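PDB 1UPS: GlcNAc-alpha-1,4-Gal-releasing endo-beta-galactosidase from Clostridium perfringens, which probably hydrolyses O-glycosyl bonds as a family 16 glycosyl hydrolase, acting as an endo-beta-galactosidase that releases GlcNAc-alpha-1,4-Gal. Local coordinates for residues Gly259-Asn262 with Asp263-Lys267; Phe381-Arg384 with Trp385-Asn388. One frame throughout, in Å; residues are numbered along the deposited sequence.

Interaction 1: residues Gly259-Asn262 with Asp263-Lys267; sequences GAHN and DVWPK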
# COMPACT_ATOMS: atom_id res chain seq x y z
N GLY A 259 -0.53 6.95 20.42
CA GLY A 259 0.13 7.50 21.60
C GLY A 259 -0.34 8.87 22.08
O GLY A 259 -0.88 9.65 21.29
N ALA A 260 -0.12 9.14 23.36
CA ALA A 260 -0.51 10.42 23.97
C ALA A 260 0.42 11.52 23.46
O ALA A 260 1.62 11.27 23.23
CB ALA A 260 -0.41 10.32 25.50
N HIS A 261 -0.12 12.73 23.30
CA HIS A 261 0.65 13.88 22.82
C HIS A 261 1.88 14.16 23.69
O HIS A 261 1.81 14.02 24.92
CB HIS A 261 -0.22 15.16 22.76
CG HIS A 261 -0.75 15.62 24.10
ND1 HIS A 261 -1.93 15.14 24.63
CD2 HIS A 261 -0.28 16.54 24.99
CE1 HIS A 261 -2.16 15.74 25.79
NE2 HIS A 261 -1.19 16.60 26.03
N ASN A 262 2.99 14.56 23.05
CA ASN A 262 4.05 15.24 23.80
C ASN A 262 3.72 16.73 23.86
O ASN A 262 2.61 17.13 23.48
CB ASN A 262 5.45 14.98 23.20
CG ASN A 262 5.70 15.71 21.85
OD1 ASN A 262 4.86 16.47 21.36
ND2 ASN A 262 6.87 15.44 21.26
N ASP A 263 4.67 17.57 24.30
CA ASP A 263 4.34 18.96 24.58
C ASP A 263 4.69 19.92 23.45
O ASP A 263 4.72 21.13 23.67
CB ASP A 263 4.94 19.39 25.92
CG ASP A 263 4.34 18.61 27.08
OD1 ASP A 263 5.09 18.21 28.01
OD2 ASP A 263 3.12 18.37 27.15
N VAL A 264 4.91 19.38 22.24
CA VAL A 264 5.20 20.21 21.06
C VAL A 264 3.94 20.44 20.24
O VAL A 264 3.32 19.49 19.73
CB VAL A 264 6.27 19.54 20.17
CG1 VAL A 264 6.61 20.46 18.97
CG2 VAL A 264 7.52 19.25 21.00
N TRP A 265 3.58 21.72 20.10
CA TRP A 265 2.34 22.09 19.41
C TRP A 265 2.58 23.16 18.35
O TRP A 265 3.55 23.96 18.46
CB TRP A 265 1.33 22.62 20.43
CG TRP A 265 0.87 21.56 21.41
CD1 TRP A 265 1.36 21.34 22.67
CD2 TRP A 265 -0.17 20.61 21.21
NE1 TRP A 265 0.69 20.29 23.26
CE2 TRP A 265 -0.27 19.83 22.39
CE3 TRP A 265 -1.05 20.32 20.15
CZ2 TRP A 265 -1.20 18.78 22.54
CZ3 TRP A 265 -1.98 19.28 20.30
CH2 TRP A 265 -2.04 18.53 21.50
N PRO A 266 1.71 23.24 17.34
CA PRO A 266 0.62 22.29 17.06
C PRO A 266 1.13 20.98 16.48
O PRO A 266 2.29 20.93 16.04
CB PRO A 266 -0.17 23.00 15.95
CG PRO A 266 0.26 24.43 16.03
CD PRO A 266 1.72 24.37 16.39
N LYS A 267 0.28 19.95 16.46
CA LYS A 267 0.59 18.76 15.66
C LYS A 267 0.19 19.12 14.23
O LYS A 267 -0.98 19.42 13.97
CB LYS A 267 -0.16 17.51 16.13
CG LYS A 267 -0.22 17.30 17.66
CD LYS A 267 1.18 17.25 18.30
CE LYS A 267 1.01 17.06 19.82
NZ LYS A 267 2.32 17.12 20.57
O HOH W 1 3.19 15.37 27.07
O HOH W 2 3.03 14.34 19.98
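Lys267 reaches back across the turn to Asn262, and its ammonium group is the polar centre of this contact. Lys267 NZ donates to the carbonyl O of Asn262 at 2.9 Å, from well above that carbonyl's plane. Lys267 NZ also donates to the carbonyl O of Val264 at 2.7 Å. A water bound to NZ also accepts from the backbone N of Asn262. Lys267 NZ lies 2.7 Å from Asn262 OD1 as well. This buried amine therefore sits among several oxygens, which probably stabilise its positive charge.

The Asn262 side chain makes an Asx turn. Asn262 OD1 accepts from the backbone N of Val264 at 3.0 Å, with 163° at the hydrogen. The chi1 of 72° sets CG between the backbone N and carbonyl carbon, so the amide folds over its own turn. ND2 bonds Thr140 O.

The nonpolar contacts are aromatic and aliphatic. His261 CD2 meets Trp265 CZ2 at 3.4 Å, near the plane of the indole; the two rings are inclined at 51°. Lys267 CE lies over one indole face and comes 3.7 Å from His261 CB. His261 ND1 bonds Asp255.

The peptide before Pro266 is cis. The loop runs from strand 246-254 to strand 267-279, linking the two sheets of the family 16 beta-sandwich. His261 and Trp265 both rest on Thr254 and on Arg94 of strand 94-99, while Trp265 also touches Ile78 of strand 73-78.

Interaction 2: residues Phe381-Arg384 with Trp385-Asn388; sequences FVNR and WKPN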
# COMPACT_ATOMS: atom_id res chain seq x y z
N PHE A 381 12.05 -13.03 -2.72
CA PHE A 381 11.00 -13.99 -2.46
C PHE A 381 11.32 -14.68 -1.14
O PHE A 381 12.36 -15.34 -1.01
CB PHE A 381 10.93 -15.03 -3.57
CG PHE A 381 10.49 -14.47 -4.88
CD1 PHE A 381 11.42 -14.22 -5.89
CD2 PHE A 381 9.15 -14.19 -5.11
CE1 PHE A 381 11.01 -13.71 -7.12
CE2 PHE A 381 8.74 -13.68 -6.32
CZ PHE A 381 9.66 -13.43 -7.31
N VAL A 382 10.41 -14.53 -0.17
CA VAL A 382 10.64 -15.01 1.19
C VAL A 382 9.58 -16.06 1.53
O VAL A 382 8.39 -15.83 1.34
CB VAL A 382 10.59 -13.86 2.20
CG1 VAL A 382 10.78 -14.38 3.60
CG2 VAL A 382 11.65 -12.79 1.87
N ASN A 383 10.02 -17.24 2.00
CA ASN A 383 9.09 -18.37 2.13
C ASN A 383 8.04 -18.13 3.22
O ASN A 383 8.33 -17.49 4.23
CB ASN A 383 9.87 -19.65 2.41
CG ASN A 383 9.03 -20.88 2.22
OD1 ASN A 383 8.60 -21.49 3.19
ND2 ASN A 383 8.77 -21.23 0.96
N ARG A 384 6.81 -18.63 3.01
CA ARG A 384 5.77 -18.49 4.04
C ARG A 384 5.99 -19.49 5.19
O ARG A 384 5.92 -19.12 6.38
CB ARG A 384 4.38 -18.70 3.45
CG ARG A 384 3.25 -18.39 4.45
CD ARG A 384 1.89 -18.85 3.99
NE ARG A 384 0.85 -18.44 4.93
CZ ARG A 384 -0.46 -18.46 4.66
NH1 ARG A 384 -0.89 -18.91 3.48
NH2 ARG A 384 -1.33 -18.06 5.58
N TRP A 385 6.23 -20.75 4.84
CA TRP A 385 6.43 -21.81 5.83
C TRP A 385 7.64 -21.52 6.70
O TRP A 385 7.60 -21.67 7.93
CB TRP A 385 6.61 -23.15 5.11
CG TRP A 385 6.63 -24.37 5.99
CD1 TRP A 385 5.89 -24.60 7.14
CD2 TRP A 385 7.42 -25.54 5.80
NE1 TRP A 385 6.18 -25.84 7.65
CE2 TRP A 385 7.12 -26.44 6.85
CE3 TRP A 385 8.36 -25.93 4.83
CZ2 TRP A 385 7.73 -27.70 6.95
CZ3 TRP A 385 8.96 -27.18 4.93
CH2 TRP A 385 8.65 -28.04 5.99
N LYS A 386 8.72 -21.07 6.05
CA LYS A 386 9.97 -20.75 6.75
C LYS A 386 10.38 -19.31 6.46
O LYS A 386 11.23 -19.06 5.59
CB LYS A 386 11.09 -21.72 6.34
CG LYS A 386 10.80 -23.22 6.57
CD LYS A 386 10.74 -23.59 8.05
CE LYS A 386 10.19 -25.01 8.23
NZ LYS A 386 9.88 -25.33 9.66
N PRO A 387 9.79 -18.36 7.18
CA PRO A 387 9.91 -16.93 6.85
C PRO A 387 11.30 -16.30 7.01
O PRO A 387 11.44 -15.11 6.69
CB PRO A 387 8.86 -16.28 7.76
CG PRO A 387 8.74 -17.19 8.90
CD PRO A 387 8.92 -18.58 8.36
N ASN A 388 12.29 -17.04 7.49
CA ASN A 388 13.67 -16.54 7.46
C ASN A 388 14.40 -16.88 6.14
O ASN A 388 15.52 -16.44 5.93
CB ASN A 388 14.49 -17.09 8.63
CG ASN A 388 14.17 -16.38 9.94
OD1 ASN A 388 13.85 -15.18 9.96
ND2 ASN A 388 14.26 -17.11 11.04
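A tight turn at the end of strand 378-383 brings Asn383 against Lys386, and an asparagine side chain closes it. Asn383 OD1 accepts from the backbone N of Lys386 at 2.9 Å. The donor lies in the carbonyl plane, on a lone pair, and the angle at the hydrogen is 157°. Asn383 OD1 is also 3.0 Å from the N of Trp385 and 3.2 Å from Trp385 CB. CG of Asn383 stands anti to its own N (chi1 -166°) and beside the carbonyl carbon, which turns the amide toward the residues that follow. ND2 bonds Ser367 O, so both ends of the amide are held and its rotation is fixed.

The strand is one arm of the hairpin 370-375/378-383, in a C-terminal region consistent with a ricin-type beta-trefoil. Arg384 and Trp385 have helical backbone angles, and they reverse the chain. It then returns beside the strand, where Asn383 and Phe381 share backbone hydrogen bonds with Met389 and Ile391.

Pro387 packs on the strand end. Pro387 CA makes a CH...O contact with Asn383 O at 3.1 Å, and Pro387 O lies 3.2 Å from Val382 CG1. CD of Pro387 sits 3.6 Å from Arg384 O. Lys386 bends at chi2 and lays CE over the centre of the Trp385 ring, 3.6 Å above it. Arg384 extends away; its NH1 hydrogen-bonds Gln369 and forms a salt bridge with Asp333, and the side chain makes a cation-pi contact with Trp366.

How the interactions relate
Both interactions are local turns at the surface. Among the residues that touch, each has one buried: Lys267 in interaction 1 and Asn383 in interaction 2. Their centres are 39 Å apart and their nearest atoms about 28 Å, so they do not touch. They share no strand. Interaction 1 joins the two sheets of the family 16 sandwich; interaction 2 leaves a hairpin strand in the C-terminal, trefoil-like region. In each, an asparagine OD1 accepts from a backbone N further along, two residues on in 259-267 and three in 381-388. The first adds a lysine ammonium, ordered water and an aromatic pair. The second relies on the amide and on proline packing.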